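Bile salt hydrolase/transferase (Clostridium perfringens, PDB 2BJF) hydrolyses the amide bond of glycine- and taurine-conjugated bile salts, releasing free bile acids, and can also act as a bile acid amine N-acyltransferase. Local coordinates at residues A[18-23]-A[66-71]; A[26-31]-A[276-281]; A[103-108]-A[144-149]. All coordinates share one frame; numbering follows the deposited sequence. Where two conformers were deposited one is given.

Interaction 1 (A[18-23]-A[66-71]); sequences RNMDIE and TFADGM. With DXC ((3alpha,5beta,12alpha)-3,12-dihydroxycholan-24-oic acid), chain B.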
loop_
_atom_site.group_PDB
_atom_site.type_symbol
_atom_site.label_atom_id
_atom_site.label_comp_id
_atom_site.label_asym_id
_atom_site.label_seq_id
_atom_site.Cartn_x
_atom_site.Cartn_y
_atom_site.Cartn_z
ATOM N N ARG A 18 -2.122 -12.178 -24.312
ATOM C CA ARG A 18 -1.520 -10.990 -23.713
ATOM C C ARG A 18 -2.327 -9.707 -23.865
ATOM O O ARG A 18 -3.120 -9.562 -24.798
ATOM C CB ARG A 18 -0.112 -10.768 -24.294
ATOM C CG ARG A 18 -0.056 -10.624 -25.824
ATOM C CD ARG A 18 -0.141 -9.167 -26.290
ATOM N NE ARG A 18 0.984 -8.366 -25.809
ATOM C CZ ARG A 18 2.209 -8.381 -26.334
ATOM N NH1 ARG A 18 2.494 -9.156 -27.376
ATOM N NH2 ARG A 18 3.158 -7.614 -25.810
ATOM N N ASN A 19 -2.109 -8.789 -22.929
ATOM C CA ASN A 19 -2.420 -7.380 -23.123
ATOM C C ASN A 19 -1.258 -6.728 -23.855
ATOM O O ASN A 19 -0.095 -6.943 -23.496
ATOM C CB ASN A 19 -2.598 -6.670 -21.778
ATOM C CG ASN A 19 -3.968 -6.890 -21.161
ATOM O OD1 ASN A 19 -4.896 -7.372 -21.809
ATOM N ND2 ASN A 19 -4.098 -6.522 -19.892
ATOM N N MET A 20 -1.568 -5.936 -24.879
ATOM C CA MET A 20 -0.566 -5.109 -25.540
ATOM C C MET A 20 -0.669 -3.687 -25.010
ATOM O O MET A 20 -1.629 -2.978 -25.312
ATOM C CB MET A 20 -0.760 -5.125 -27.059
ATOM C CG MET A 20 0.080 -4.091 -27.817
ATOM S SD MET A 20 1.853 -4.367 -27.693
ATOM C CE MET A 20 2.013 -5.860 -28.661
ATOM N N ASP A 21 0.324 -3.280 -24.220
ATOM C CA ASP A 21 0.317 -1.962 -23.591
ATOM C C ASP A 21 1.331 -1.028 -24.251
ATOM O O ASP A 21 2.527 -1.075 -23.945
ATOM C CB ASP A 21 0.585 -2.072 -22.083
ATOM C CG ASP A 21 -0.365 -3.034 -21.376
ATOM O OD1 ASP A 21 -1.483 -3.280 -21.880
ATOM O OD2 ASP A 21 0.012 -3.538 -20.297
ATOM N N ILE A 22 0.839 -0.198 -25.169
ATOM C CA ILE A 22 1.659 0.790 -25.884
ATOM C C ILE A 22 0.863 2.075 -26.142
ATOM O O ILE A 22 -0.370 2.071 -26.084
ATOM C CB ILE A 22 2.240 0.239 -27.222
ATOM C CG1 ILE A 22 1.149 -0.429 -28.068
ATOM C CG2 ILE A 22 3.416 -0.715 -26.962
ATOM C CD1 ILE A 22 1.609 -0.893 -29.440
ATOM N N GLU A 23 1.575 3.169 -26.415
ATOM C CA GLU A 23 0.947 4.471 -26.654
ATOM C C GLU A 23 0.839 4.808 -28.148
ATOM O O GLU A 23 0.484 5.933 -28.521
ATOM C CB GLU A 23 1.695 5.579 -25.890
ATOM C CG GLU A 23 3.060 5.984 -26.470
ATOM C CD GLU A 23 4.223 5.126 -25.984
ATOM O OE1 GLU A 23 4.061 3.898 -25.815
ATOM O OE2 GLU A 23 5.321 5.689 -25.787
ATOM N N THR A 66 6.942 -9.344 -38.960
ATOM C CA THR A 66 7.466 -9.410 -37.595
ATOM C C THR A 66 6.299 -9.400 -36.606
ATOM O O THR A 66 5.318 -8.678 -36.804
ATOM C CB THR A 66 8.503 -8.285 -37.307
ATOM O OG1 THR A 66 9.039 -8.442 -35.988
ATOM C CG2 THR A 66 7.890 -6.889 -37.458
ATOM N N PHE A 67 6.404 -10.210 -35.554
ATOM C CA PHE A 67 5.254 -10.512 -34.694
ATOM C C PHE A 67 5.320 -9.940 -33.281
ATOM O O PHE A 67 6.399 -9.795 -32.702
ATOM C CB PHE A 67 5.039 -12.025 -34.615
ATOM C CG PHE A 67 4.479 -12.622 -35.871
ATOM C CD1 PHE A 67 3.110 -12.831 -36.003
ATOM C CD2 PHE A 67 5.316 -12.976 -36.923
ATOM C CE1 PHE A 67 2.582 -13.382 -37.167
ATOM C CE2 PHE A 67 4.798 -13.525 -38.092
ATOM C CZ PHE A 67 3.428 -13.730 -38.213
ATOM N N ALA A 68 4.143 -9.634 -32.739
ATOM C CA ALA A 68 3.990 -9.219 -31.346
ATOM C C ALA A 68 3.618 -10.415 -30.472
ATOM O O ALA A 68 4.086 -10.541 -29.338
ATOM C CB ALA A 68 2.936 -8.137 -31.236
ATOM N N ASP A 69 2.758 -11.279 -31.009
ATOM C CA ASP A 69 2.374 -12.539 -30.373
ATOM C C ASP A 69 1.697 -13.435 -31.401
ATOM O O ASP A 69 1.071 -12.946 -32.342
ATOM C CB ASP A 69 1.458 -12.326 -29.158
ATOM C CG ASP A 69 0.283 -11.416 -29.456
ATOM O OD1 ASP A 69 0.464 -10.184 -29.397
ATOM O OD2 ASP A 69 -0.819 -11.933 -29.736
ATOM N N GLY A 70 1.830 -14.743 -31.218
ATOM C CA GLY A 70 1.247 -15.693 -32.153
ATOM C C GLY A 70 1.408 -17.139 -31.738
ATOM O O GLY A 70 1.944 -17.440 -30.671
ATOM N N MET A 71 0.931 -18.033 -32.596
ATOM C CA MET A 71 1.061 -19.465 -32.377
ATOM C C MET A 71 1.313 -20.174 -33.698
ATOM O O MET A 71 1.142 -19.585 -34.769
ATOM C CB MET A 71 -0.205 -20.026 -31.723
ATOM C CG MET A 71 -1.443 -19.892 -32.587
ATOM S SD MET A 71 -2.933 -20.518 -31.813
ATOM C CE MET A 71 -4.098 -19.398 -32.561
HETATM C C1 DXC B . 11.016 0.051 -34.852
HETATM C C2 DXC B . 11.502 -1.393 -34.727
HETATM C C3 DXC B . 10.871 -2.341 -35.762
HETATM C C4 DXC B . 9.334 -2.266 -35.824
HETATM C C5 DXC B . 8.897 -0.804 -35.926
HETATM C C6 DXC B . 9.492 0.105 -34.848
HETATM C C7 DXC B . 11.391 -3.767 -35.526
HETATM C C8 DXC B . 10.751 -4.471 -34.327
HETATM C C9 DXC B . 9.226 -4.356 -34.276
HETATM C C10 DXC B . 8.730 -2.920 -34.553
HETATM C C11 DXC B . 8.694 -4.746 -32.892
HETATM C C12 DXC B . 7.170 -4.713 -32.757
HETATM C C13 DXC B . 6.651 -3.305 -33.089
HETATM C C14 DXC B . 7.195 -2.811 -34.439
HETATM C C15 DXC B . 9.152 -6.057 -32.253
HETATM C C16 DXC B . 8.108 -6.286 -31.154
HETATM C C17 DXC B . 7.061 -5.166 -31.292
HETATM C C18 DXC B . 8.828 -2.974 -37.080
HETATM C C19 DXC B . 5.694 -5.561 -30.692
HETATM O O1 DXC B . 6.981 -2.366 -32.053
HETATM O O2 DXC B . 11.519 0.818 -33.752
HETATM C C20 DXC B . 6.491 -5.727 -33.697
HETATM C C21 DXC B . 5.784 -5.771 -29.175
HETATM C C22 DXC B . 6.236 -4.516 -28.422
HETATM C C23 DXC B . 5.803 -4.520 -26.973
HETATM O O3 DXC B . 5.017 -5.400 -26.563
HETATM O O4 DXC B . 6.256 -3.622 -26.232
HETATM C C24 DXC B . 4.550 -4.592 -31.004
#
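Arg18 and Asp69 form a buried salt bridge across the two antiparallel sheets of the N-terminal nucleophile (Ntn) hydrolase fold, joining strand 14-22 to the corner at 68-69, next to the active site. NH1 of Arg18 lies 3.0 Å from OD1 of Asp69. The ion pair is not a flat two-pronged one: a single nitrogen meets a single oxygen, on the anti side of the carboxylate and tilted out of its plane, with the two planes 57° apart. OD1 also bonds Tyr278, while OD2 takes Ser280 and Tyr289, so both carboxylate oxygens have two partners each.

Among the remaining polar contacts, NH1 makes a weak hydrogen bond to Ala68 O, and NE of Arg18 reaches Asn19 O at 2.9 Å, with that oxygen in the guanidinium plane but NE standing above the carbonyl plane. The chain of Arg18 bends at chi2 and chi3, which folds NE back over its own strand. NH2 also bonds Gly80 O. Arg18 binds the deoxycholate product, beside Cys2, the probable nucleophile: Arg18 NH2 lies 3.0 Å from DXC O3, a carboxylate oxygen.

Met20 packs on both charged groups, CE over the centre of one guanidinium face and SD 3.5 Å from DXC O3. The apolar contacts centre on Ala68, whose CB touches Met20 CE at 3.6 Å and DXC C19 at 3.8 Å.

Interaction 2 (A[26-31]-A[276-281]); sequences FNQSII and TQYTSC. With DXC ((3alpha,5beta,12alpha)-3,12-dihydroxycholan-24-oic acid), chain B.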
loop_
_atom_site.group_PDB
_atom_site.type_symbol
_atom_site.label_atom_id
_atom_site.label_comp_id
_atom_site.label_asym_id
_atom_site.label_seq_id
_atom_site.Cartn_x
_atom_site.Cartn_y
_atom_site.Cartn_z
ATOM N N PHE A 26 1.333 0.156 -34.288
ATOM C CA PHE A 26 2.426 -0.412 -35.079
ATOM C C PHE A 26 1.958 -1.001 -36.413
ATOM O O PHE A 26 2.513 -1.988 -36.901
ATOM C CB PHE A 26 3.304 -1.385 -34.258
ATOM C CG PHE A 26 2.589 -2.611 -33.741
ATOM C CD1 PHE A 26 2.777 -3.849 -34.351
ATOM C CD2 PHE A 26 1.773 -2.542 -32.615
ATOM C CE1 PHE A 26 2.143 -4.992 -33.866
ATOM C CE2 PHE A 26 1.128 -3.678 -32.125
ATOM C CZ PHE A 26 1.315 -4.906 -32.751
ATOM N N ASN A 27 0.950 -0.355 -37.004
ATOM C CA ASN A 27 0.341 -0.798 -38.265
ATOM C C ASN A 27 0.026 -2.291 -38.248
ATOM O O ASN A 27 0.302 -3.015 -39.210
ATOM C CB ASN A 27 1.233 -0.442 -39.462
ATOM C CG ASN A 27 1.397 1.055 -39.649
ATOM O OD1 ASN A 27 0.475 1.835 -39.404
ATOM N ND2 ASN A 27 2.577 1.464 -40.101
ATOM N N GLN A 28 -0.551 -2.740 -37.137
ATOM C CA GLN A 28 -0.768 -4.160 -36.902
ATOM C C GLN A 28 -1.913 -4.750 -37.715
ATOM O O GLN A 28 -2.901 -4.077 -38.019
ATOM C CB GLN A 28 -0.976 -4.457 -35.411
ATOM C CG GLN A 28 -2.140 -3.724 -34.749
ATOM C CD GLN A 28 -1.716 -2.459 -34.026
ATOM O OE1 GLN A 28 -0.958 -1.643 -34.553
ATOM N NE2 GLN A 28 -2.213 -2.287 -32.805
ATOM N N SER A 29 -1.743 -6.019 -38.068
ATOM C CA SER A 29 -2.805 -6.843 -38.617
ATOM C C SER A 29 -2.585 -8.253 -38.088
ATOM O O SER A 29 -1.523 -8.555 -37.534
ATOM C CB SER A 29 -2.772 -6.827 -40.149
ATOM O OG SER A 29 -1.576 -7.402 -40.643
ATOM N N ILE A 30 -3.592 -9.105 -38.233
ATOM C CA ILE A 30 -3.439 -10.508 -37.885
ATOM C C ILE A 30 -2.883 -11.216 -39.119
ATOM O O ILE A 30 -3.507 -11.216 -40.185
ATOM C CB ILE A 30 -4.762 -11.149 -37.395
ATOM C CG1 ILE A 30 -5.310 -10.409 -36.165
ATOM C CG2 ILE A 30 -4.543 -12.613 -37.040
ATOM C CD1 ILE A 30 -6.146 -9.175 -36.484
ATOM N N ILE A 31 -1.696 -11.795 -38.963
ATOM C CA ILE A 31 -0.932 -12.348 -40.082
ATOM C C ILE A 31 -0.907 -13.873 -40.051
ATOM O O ILE A 31 -0.560 -14.478 -39.034
ATOM C CB ILE A 31 0.525 -11.804 -40.090
ATOM C CG1 ILE A 31 0.532 -10.273 -40.155
ATOM C CG2 ILE A 31 1.334 -12.401 -41.245
ATOM C CD1 ILE A 31 1.891 -9.651 -39.886
ATOM N N THR A 276 -3.928 -0.244 -23.032
ATOM C CA THR A 276 -4.033 -1.629 -23.479
ATOM C C THR A 276 -4.734 -1.572 -24.835
ATOM O O THR A 276 -5.969 -1.513 -24.912
ATOM C CB THR A 276 -4.789 -2.518 -22.472
ATOM O OG1 THR A 276 -4.045 -2.572 -21.248
ATOM C CG2 THR A 276 -4.958 -3.939 -23.014
ATOM N N GLN A 277 -3.931 -1.572 -25.897
ATOM C CA GLN A 277 -4.431 -1.415 -27.264
ATOM C C GLN A 277 -5.279 -2.604 -27.701
ATOM O O GLN A 277 -6.318 -2.429 -28.342
ATOM C CB GLN A 277 -3.272 -1.202 -28.244
ATOM C CG GLN A 277 -2.442 0.057 -27.989
ATOM C CD GLN A 277 -3.090 1.346 -28.486
ATOM O OE1 GLN A 277 -2.640 2.441 -28.149
ATOM N NE2 GLN A 277 -4.139 1.223 -29.294
ATOM N N TYR A 278 -4.825 -3.806 -27.356
ATOM C CA TYR A 278 -5.571 -5.035 -27.628
ATOM C C TYR A 278 -5.299 -6.121 -26.592
ATOM O O TYR A 278 -4.302 -6.074 -25.863
ATOM C CB TYR A 278 -5.339 -5.551 -29.064
ATOM C CG TYR A 278 -3.981 -6.159 -29.357
ATOM C CD1 TYR A 278 -3.701 -7.489 -29.033
ATOM C CD2 TYR A 278 -2.992 -5.419 -29.999
ATOM C CE1 TYR A 278 -2.460 -8.055 -29.316
ATOM C CE2 TYR A 278 -1.752 -5.977 -30.294
ATOM C CZ TYR A 278 -1.491 -7.290 -29.942
ATOM O OH TYR A 278 -0.262 -7.838 -30.233
ATOM N N THR A 279 -6.210 -7.085 -26.529
ATOM C CA THR A 279 -6.062 -8.257 -25.684
ATOM C C THR A 279 -6.274 -9.484 -26.557
ATOM O O THR A 279 -7.338 -9.650 -27.156
ATOM C CB THR A 279 -7.072 -8.245 -24.521
ATOM O OG1 THR A 279 -6.899 -7.050 -23.750
ATOM C CG2 THR A 279 -6.881 -9.458 -23.617
ATOM N N SER A 280 -5.247 -10.324 -26.644
ATOM C CA SER A 280 -5.314 -11.538 -27.449
ATOM C C SER A 280 -5.371 -12.779 -26.565
ATOM O O SER A 280 -4.805 -12.804 -25.472
ATOM C CB SER A 280 -4.128 -11.621 -28.413
ATOM O OG SER A 280 -2.908 -11.832 -27.727
ATOM N N CYS A 281 -6.074 -13.796 -27.050
ATOM C CA CYS A 281 -6.178 -15.078 -26.369
ATOM C C CYS A 281 -6.199 -16.177 -27.416
ATOM O O CYS A 281 -7.137 -16.275 -28.206
ATOM C CB CYS A 281 -7.444 -15.139 -25.512
ATOM S SG CYS A 281 -7.695 -16.723 -24.677
HETATM C C1 DXC B . 11.016 0.051 -34.852
HETATM C C2 DXC B . 11.502 -1.393 -34.727
HETATM C C3 DXC B . 10.871 -2.341 -35.762
HETATM C C4 DXC B . 9.334 -2.266 -35.824
HETATM C C5 DXC B . 8.897 -0.804 -35.926
HETATM C C6 DXC B . 9.492 0.105 -34.848
HETATM C C7 DXC B . 11.391 -3.767 -35.526
HETATM C C8 DXC B . 10.751 -4.471 -34.327
HETATM C C9 DXC B . 9.226 -4.356 -34.276
HETATM C C10 DXC B . 8.730 -2.920 -34.553
HETATM C C11 DXC B . 8.694 -4.746 -32.892
HETATM C C12 DXC B . 7.170 -4.713 -32.757
HETATM C C13 DXC B . 6.651 -3.305 -33.089
HETATM C C14 DXC B . 7.195 -2.811 -34.439
HETATM C C15 DXC B . 9.152 -6.057 -32.253
HETATM C C16 DXC B . 8.108 -6.286 -31.154
HETATM C C17 DXC B . 7.061 -5.166 -31.292
HETATM C C18 DXC B . 8.828 -2.974 -37.080
HETATM C C19 DXC B . 5.694 -5.561 -30.692
HETATM O O1 DXC B . 6.981 -2.366 -32.053
HETATM O O2 DXC B . 11.519 0.818 -33.752
HETATM C C20 DXC B . 6.491 -5.727 -33.697
HETATM C C21 DXC B . 5.784 -5.771 -29.175
HETATM C C22 DXC B . 6.236 -4.516 -28.422
HETATM C C23 DXC B . 5.803 -4.520 -26.973
HETATM O O3 DXC B . 5.017 -5.400 -26.563
HETATM O O4 DXC B . 6.256 -3.622 -26.232
HETATM C C24 DXC B . 4.550 -4.592 -31.004
#
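Phe26 meets Tyr278 at the wall of the bile acid pocket in this Ntn hydrolase, where the loop entering strand 29-33 of one antiparallel sheet comes up against strand 275-283 of the other. The backbones stay well apart, CA of Phe26 being 10.4 Å from CA of Gln277, and the side chains bridge the distance.

From its CB, Phe26 is already against the ligand, 4.0 Å from C13 of the deoxycholate ring system. With chi1 at 63°, CG lies between the backbone N and the carbonyl carbon, and the ring extends from there under the C24 methyl. CG and CD1 meet both C24 and C13, whereas CD2 and CE1 meet C24 alone among the ligand atoms. This methyl stands 3.5 Å from the ring plane, over its centre, so C24, a branch of the bile acid side chain, caps the middle of this face. On the opposite face lies CB of Gln28, offset toward the rim. At the far end, CE2 and CZ still touch C24 and together reach Tyr278, CZ being 4.1 Å from CE2 of the tyrosine. The two side chains cross at about a right angle, and each ring meets the other near its own plane.

Gln28 completes the contact. Its OE1 accepts a hydrogen bond from the backbone N of Phe26, 2.9 Å away and tilted 21° from the carbonyl plane, a bond that closes the loop on itself beside the CG end of the phenyl ring. Tyr278 is anchored through its OH to Asp69 and packs on Met20 and Met57. At the edge of the tyrosine ring, NE2 of Gln28 makes a packing contact alone, 4.3 Å from CD2 of Tyr278.

Interaction 3 (A[103-108]-A[144-149]); sequences YNFLLW and WMISDI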
loop_
_atom_site.group_PDB
_atom_site.type_symbol
_atom_site.label_atom_id
_atom_site.label_comp_id
_atom_site.label_asym_id
_atom_site.label_seq_id
_atom_site.Cartn_x
_atom_site.Cartn_y
_atom_site.Cartn_z
ATOM N N TYR A 103 14.101 -8.720 -33.884
ATOM C CA TYR A 103 12.837 -8.617 -34.621
ATOM C C TYR A 103 12.309 -9.967 -35.117
ATOM O O TYR A 103 11.113 -10.108 -35.383
ATOM C CB TYR A 103 12.977 -7.647 -35.807
ATOM C CG TYR A 103 13.920 -8.129 -36.894
ATOM C CD1 TYR A 103 13.481 -9.003 -37.892
ATOM C CD2 TYR A 103 15.248 -7.711 -36.925
ATOM C CE1 TYR A 103 14.342 -9.454 -38.886
ATOM C CE2 TYR A 103 16.118 -8.153 -37.922
ATOM C CZ TYR A 103 15.658 -9.024 -38.897
ATOM O OH TYR A 103 16.511 -9.468 -39.881
ATOM N N ASN A 104 13.204 -10.947 -35.244
ATOM C CA ASN A 104 12.862 -12.241 -35.833
ATOM C C ASN A 104 12.679 -13.375 -34.819
ATOM O O ASN A 104 12.300 -14.485 -35.197
ATOM C CB ASN A 104 13.905 -12.639 -36.889
ATOM C CG ASN A 104 13.366 -13.643 -37.900
ATOM O OD1 ASN A 104 12.269 -13.477 -38.436
ATOM N ND2 ASN A 104 14.143 -14.688 -38.170
ATOM N N PHE A 105 12.934 -13.099 -33.541
ATOM C CA PHE A 105 12.906 -14.151 -32.520
ATOM C C PHE A 105 11.564 -14.878 -32.426
ATOM O O PHE A 105 11.526 -16.108 -32.398
ATOM C CB PHE A 105 13.316 -13.620 -31.140
ATOM C CG PHE A 105 13.390 -14.691 -30.083
ATOM C CD1 PHE A 105 14.537 -15.461 -29.935
ATOM C CD2 PHE A 105 12.305 -14.940 -29.245
ATOM C CE1 PHE A 105 14.607 -16.459 -28.965
ATOM C CE2 PHE A 105 12.366 -15.932 -28.270
ATOM C CZ PHE A 105 13.519 -16.694 -28.132
ATOM N N LEU A 106 10.474 -14.115 -32.368
ATOM C CA LEU A 106 9.144 -14.700 -32.220
ATOM C C LEU A 106 8.817 -15.636 -33.388
ATOM O O LEU A 106 8.389 -16.773 -33.177
ATOM C CB LEU A 106 8.083 -13.605 -32.071
ATOM C CG LEU A 106 6.833 -13.970 -31.264
ATOM C CD1 LEU A 106 6.192 -12.727 -30.686
ATOM C CD2 LEU A 106 5.821 -14.752 -32.091
ATOM N N LEU A 107 9.037 -15.156 -34.610
ATOM C CA LEU A 107 8.818 -15.966 -35.807
ATOM C C LEU A 107 9.749 -17.182 -35.852
ATOM O O LEU A 107 9.335 -18.262 -36.270
ATOM C CB LEU A 107 8.968 -15.117 -37.076
ATOM C CG LEU A 107 8.761 -15.794 -38.438
ATOM C CD1 LEU A 107 7.377 -16.433 -38.553
ATOM C CD2 LEU A 107 8.991 -14.800 -39.566
ATOM N N TRP A 108 10.995 -17.002 -35.411
ATOM C CA TRP A 108 11.969 -18.098 -35.361
ATOM C C TRP A 108 11.483 -19.243 -34.469
ATOM O O TRP A 108 11.645 -20.417 -34.812
ATOM C CB TRP A 108 13.339 -17.584 -34.896
ATOM C CG TRP A 108 14.369 -18.659 -34.678
ATOM C CD1 TRP A 108 15.170 -19.234 -35.624
ATOM C CD2 TRP A 108 14.711 -19.281 -33.432
ATOM N NE1 TRP A 108 15.987 -20.176 -35.045
ATOM C CE2 TRP A 108 15.726 -20.227 -33.701
ATOM C CE3 TRP A 108 14.256 -19.133 -32.114
ATOM C CZ2 TRP A 108 16.296 -21.022 -32.700
ATOM C CZ3 TRP A 108 14.822 -19.927 -31.117
ATOM C CH2 TRP A 108 15.833 -20.858 -31.419
ATOM N N TRP A 144 10.429 -12.648 -23.855
ATOM C CA TRP A 144 9.409 -13.501 -24.455
ATOM C C TRP A 144 8.848 -14.540 -23.496
ATOM O O TRP A 144 9.575 -15.086 -22.667
ATOM C CB TRP A 144 9.962 -14.202 -25.701
ATOM C CG TRP A 144 10.374 -13.266 -26.800
ATOM C CD1 TRP A 144 9.626 -12.887 -27.879
ATOM C CD2 TRP A 144 11.632 -12.591 -26.928
ATOM N NE1 TRP A 144 10.340 -12.018 -28.671
ATOM C CE2 TRP A 144 11.574 -11.819 -28.111
ATOM C CE3 TRP A 144 12.805 -12.567 -26.162
ATOM C CZ2 TRP A 144 12.644 -11.028 -28.545
ATOM C CZ3 TRP A 144 13.865 -11.776 -26.589
ATOM C CH2 TRP A 144 13.778 -11.020 -27.772
ATOM N N MET A 145 7.550 -14.799 -23.623
ATOM C CA MET A 145 6.916 -15.934 -22.963
ATOM C C MET A 145 6.513 -16.954 -24.024
ATOM O O MET A 145 5.948 -16.593 -25.060
ATOM C CB MET A 145 5.701 -15.489 -22.149
ATOM C CG MET A 145 5.065 -16.603 -21.328
ATOM S SD MET A 145 3.817 -15.989 -20.183
ATOM C CE MET A 145 3.088 -17.524 -19.621
ATOM N N ILE A 146 6.823 -18.220 -23.760
ATOM C CA ILE A 146 6.536 -19.315 -24.684
ATOM C C ILE A 146 5.744 -20.384 -23.934
ATOM O O ILE A 146 6.096 -20.748 -22.811
ATOM C CB ILE A 146 7.840 -19.913 -25.285
ATOM C CG1 ILE A 146 8.648 -18.829 -26.008
ATOM C CG2 ILE A 146 7.523 -21.059 -26.244
ATOM C CD1 ILE A 146 10.083 -19.218 -26.330
ATOM N N SER A 147 4.667 -20.864 -24.551
ATOM C CA SER A 147 3.761 -21.812 -23.911
ATOM C C SER A 147 3.178 -22.765 -24.948
ATOM O O SER A 147 3.039 -22.398 -26.115
ATOM C CB SER A 147 2.637 -21.055 -23.193
ATOM O OG SER A 147 1.993 -21.873 -22.230
ATOM N N ASP A 148 2.842 -23.984 -24.532
ATOM C CA ASP A 148 2.262 -24.960 -25.459
ATOM C C ASP A 148 1.098 -25.770 -24.870
ATOM O O ASP A 148 0.623 -25.485 -23.767
ATOM C CB ASP A 148 3.348 -25.867 -26.071
ATOM C CG ASP A 148 3.953 -26.842 -25.069
ATOM O OD1 ASP A 148 3.427 -26.982 -23.946
ATOM O OD2 ASP A 148 4.965 -27.484 -25.422
ATOM N N ILE A 149 0.660 -26.782 -25.617
ATOM C CA ILE A 149 -0.508 -27.589 -25.256
ATOM C C ILE A 149 -0.275 -28.568 -24.096
ATOM O O ILE A 149 -1.204 -29.257 -23.669
ATOM C CB ILE A 149 -1.091 -28.338 -26.490
ATOM C CG1 ILE A 149 -0.044 -29.273 -27.109
ATOM C CG2 ILE A 149 -1.615 -27.337 -27.515
ATOM C CD1 ILE A 149 -0.610 -30.253 -28.128
HETATM O O HOH W 1 10.695 -11.052 -31.720
#
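Phe105 presses CD2 onto one face of the Trp144 indole, 3.3 Å above the plane and over its centre. CD2 of Phe105 lies over the bond shared by the two indole rings, 3.4 Å from both CD2 and CE2 of Trp144. The rings are neither stacked nor edge-to-face: their planes are inclined at 43°, and the centroids of the phenyl and the six-membered indole ring are 4.3 Å apart. The phenyl thus leans on the indole along one side, its CE2 nearer CG of Trp144 while CB rests 3.7 Å from CZ2 of Trp144. With CG anti to the backbone N (chi1 -176°), Phe105 is directed from the first turn of its helix to the strand.

Around this pair the packing is thinner. CE2 of Phe105 reaches CD1 of Ile146 at 4.4 Å, and CD1 of Leu106 comes loosely near CD1 of Trp144. A water joins the polar groups by accepting from both Leu106 N, at 3.1 Å, and Trp144 NE1, at 3.2 Å; it thereby serves a backbone N-H in the first turn of the helix and the indole N-H together.

Farther out, Leu123 of helix 116-123 and Val156 of strand 153-158 pack on Phe105, while Cys78 of strand 77-82 touches Leu106, Trp144 and Ile146. Helix 105-112 is in this way seated against strand 142-147, consistent with the helix-on-sheet packing of the alpha-beta-beta-alpha Ntn hydrolase fold.

In the fold
Interactions 1 and 2 adjoin, their centres about 6 Å apart, and share the six-stranded sheet in which strands 14-22 and 275-283 are antiparallel neighbours; their segments alternate along the chain. Interaction 3 joins helix 105-112 to strand 142-147 of the second, larger antiparallel sheet, which interactions 1 and 2 also reach. It follows interaction 1 in sequence and falls between the two segments of interaction 2. Its centre is about 11 Å from that of interaction 1, which it touches through Leu106 and a probable Thr66-Tyr103 hydrogen bond, and about 16 Å from that of interaction 2. Interactions 1 and 2 both line the deoxycholate pocket, whereas the Trp144 side chain of interaction 3 stays about 7 Å from the ligand.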